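Local structure of CD8 alpha antigen (Sus scrofa, 5EDX) at residues C22-S27 with T31-L36. The protein probably serves as a T-cell co-receptor that, as a homodimer, binds MHC class I molecules through its immunoglobulin V-set domains. Numbering follows the deposited sequence.
Sequences CEVMHS and TSCSWL
Cys22 and Trp35 belong to the disulfide-tryptophan core of the immunoglobulin V-set fold, where the Cys22-Cys94 disulfide lies against the indole and the Cys33 side chain packs beside it. Cys22 SG, disulfide-bonded to Cys94 SG, sits 3.8 Å above the Trp35 ring plane; the line to the six-membered-ring centroid leans 28° from the normal, an oblique sulfur-aromatic contact. Cys22 SG comes nearest to Trp35 CZ2, at 3.9 Å. Cys22 CB is directed at strand 33-36, and a chi1 of 69° then sets SG against Trp35 and Cys33. Cys33 SG approaches Cys22 SG to 3.5 Å, far beyond bonding length, so this pair is van der Waals packing. Further along, Val24 and Thr31 meet tip to tip, Val24 CG1 against Thr31 CG2 at 3.7 Å. Thr31 CG2, anti to the backbone N, turns to Val24, while OG1 lies 3.3 Å from Ser27 CB and accepts a hydrogen bond from Asn28 N. The axes of 22-24 and 33-36 approach to 9.6 Å, at 153° between their directions: roughly antiparallel strands in facing sheets. Strand 18-24 pairs with 3-5 and 76-81, strand 33-38 with 90-98 and 47-52; Phe77 and Phe3 pack against both Val24 and Cys33.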
loop_
_atom_site.group_PDB
_atom_site.type_symbol
_atom_site.label_atom_id
_atom_site.label_comp_id
_atom_site.label_asym_id
_atom_site.label_seq_id
_atom_site.Cartn_x
_atom_site.Cartn_y
_atom_site.Cartn_z
ATOM N N CYS A 22 -9.031 -7.207 -10.971
ATOM C CA CYS A 22 -9.656 -7.072 -9.660
ATOM C C CYS A 22 -11.046 -6.482 -9.834
ATOM O O CYS A 22 -11.212 -5.450 -10.471
ATOM C CB CYS A 22 -8.802 -6.254 -8.672
ATOM S SG CYS A 22 -8.610 -4.478 -8.990
ATOM N N GLU A 23 -12.039 -7.174 -9.292
ATOM C CA GLU A 23 -13.412 -6.693 -9.308
ATOM C C GLU A 23 -13.706 -6.080 -7.954
ATOM O O GLU A 23 -13.453 -6.692 -6.921
ATOM C CB GLU A 23 -14.398 -7.836 -9.604
ATOM C CG GLU A 23 -15.863 -7.379 -9.654
ATOM C CD GLU A 23 -16.855 -8.515 -9.900
ATOM O OE1 GLU A 23 -18.056 -8.221 -10.071
ATOM O OE2 GLU A 23 -16.450 -9.693 -9.915
ATOM N N VAL A 24 -14.210 -4.852 -7.957
ATOM C CA VAL A 24 -14.675 -4.232 -6.728
ATOM C C VAL A 24 -16.170 -4.490 -6.639
ATOM O O VAL A 24 -16.943 -3.949 -7.430
ATOM C CB VAL A 24 -14.404 -2.722 -6.718
ATOM C CG1 VAL A 24 -15.003 -2.079 -5.463
ATOM C CG2 VAL A 24 -12.909 -2.456 -6.807
ATOM N N MET A 25 -16.569 -5.339 -5.698
ATOM C CA MET A 25 -17.965 -5.750 -5.554
ATOM C C MET A 25 -18.792 -4.641 -4.918
ATOM O O MET A 25 -18.242 -3.771 -4.244
ATOM C CB MET A 25 -18.050 -7.005 -4.683
ATOM C CG MET A 25 -16.876 -7.979 -4.876
ATOM S SD MET A 25 -16.802 -8.574 -6.562
ATOM C CE MET A 25 -18.469 -9.220 -6.746
ATOM N N HIS A 26 -20.108 -4.682 -5.128
ATOM C CA HIS A 26 -21.026 -3.751 -4.470
ATOM C C HIS A 26 -20.640 -2.310 -4.793
ATOM O O HIS A 26 -20.427 -1.486 -3.901
ATOM C CB HIS A 26 -21.037 -4.000 -2.960
ATOM C CG HIS A 26 -22.139 -3.288 -2.239
ATOM N ND1 HIS A 26 -21.907 -2.235 -1.376
ATOM C CD2 HIS A 26 -23.478 -3.478 -2.247
ATOM C CE1 HIS A 26 -23.059 -1.807 -0.889
ATOM N NE2 HIS A 26 -24.030 -2.542 -1.403
ATOM N N SER A 27 -20.580 -2.015 -6.088
ATOM C CA SER A 27 -19.987 -0.780 -6.589
ATOM C C SER A 27 -21.023 0.280 -6.941
ATOM O O SER A 27 -22.231 0.032 -6.907
ATOM C CB SER A 27 -19.168 -1.095 -7.843
ATOM O OG SER A 27 -19.999 -1.719 -8.817
ATOM N N THR A 31 -17.047 4.397 -8.045
ATOM C CA THR A 31 -16.036 3.405 -7.679
ATOM C C THR A 31 -14.742 3.598 -8.462
ATOM O O THR A 31 -14.750 3.730 -9.683
ATOM C CB THR A 31 -16.559 1.968 -7.883
ATOM O OG1 THR A 31 -17.682 1.756 -7.017
ATOM C CG2 THR A 31 -15.485 0.941 -7.558
ATOM N N SER A 32 -13.629 3.614 -7.747
ATOM C CA SER A 32 -12.336 3.789 -8.381
ATOM C C SER A 32 -11.400 2.750 -7.817
ATOM O O SER A 32 -11.684 2.138 -6.789
ATOM C CB SER A 32 -11.795 5.188 -8.096
ATOM O OG SER A 32 -11.489 5.331 -6.717
ATOM N N CYS A 33 -10.278 2.549 -8.490
ATOM C CA CYS A 33 -9.317 1.560 -8.058
ATOM C C CYS A 33 -7.923 1.970 -8.517
ATOM O O CYS A 33 -7.753 2.480 -9.621
ATOM C CB CYS A 33 -9.689 0.203 -8.650
ATOM S SG CYS A 33 -8.824 -1.191 -7.920
ATOM N N SER A 34 -6.932 1.769 -7.657
ATOM C CA SER A 34 -5.552 2.048 -8.022
ATOM C C SER A 34 -4.777 0.745 -8.086
ATOM O O SER A 34 -4.886 -0.086 -7.192
ATOM C CB SER A 34 -4.903 2.972 -6.994
ATOM O OG SER A 34 -5.519 4.244 -7.007
ATOM N N TRP A 35 -4.006 0.565 -9.148
ATOM C CA TRP A 35 -3.105 -0.577 -9.241
ATOM C C TRP A 35 -1.772 -0.231 -8.583
ATOM O O TRP A 35 -1.182 0.805 -8.876
ATOM C CB TRP A 35 -2.880 -0.969 -10.701
ATOM C CG TRP A 35 -3.997 -1.773 -11.294
ATOM C CD1 TRP A 35 -4.967 -1.329 -12.147
ATOM C CD2 TRP A 35 -4.261 -3.160 -11.067
ATOM N NE1 TRP A 35 -5.820 -2.362 -12.470
ATOM C CE2 TRP A 35 -5.404 -3.497 -11.824
ATOM C CE3 TRP A 35 -3.639 -4.154 -10.304
ATOM C CZ2 TRP A 35 -5.933 -4.784 -11.835
ATOM C CZ3 TRP A 35 -4.162 -5.430 -10.319
ATOM C CH2 TRP A 35 -5.302 -5.736 -11.077
ATOM N N LEU A 36 -1.321 -1.112 -7.696
ATOM C CA LEU A 36 -0.054 -0.963 -6.990
ATOM C C LEU A 36 0.824 -2.172 -7.274
ATOM O O LEU A 36 0.342 -3.230 -7.667
ATOM C CB LEU A 36 -0.288 -0.851 -5.484
ATOM C CG LEU A 36 -1.258 0.241 -5.030
ATOM C CD1 LEU A 36 -1.446 0.178 -3.513
ATOM C CD2 LEU A 36 -0.757 1.619 -5.461
#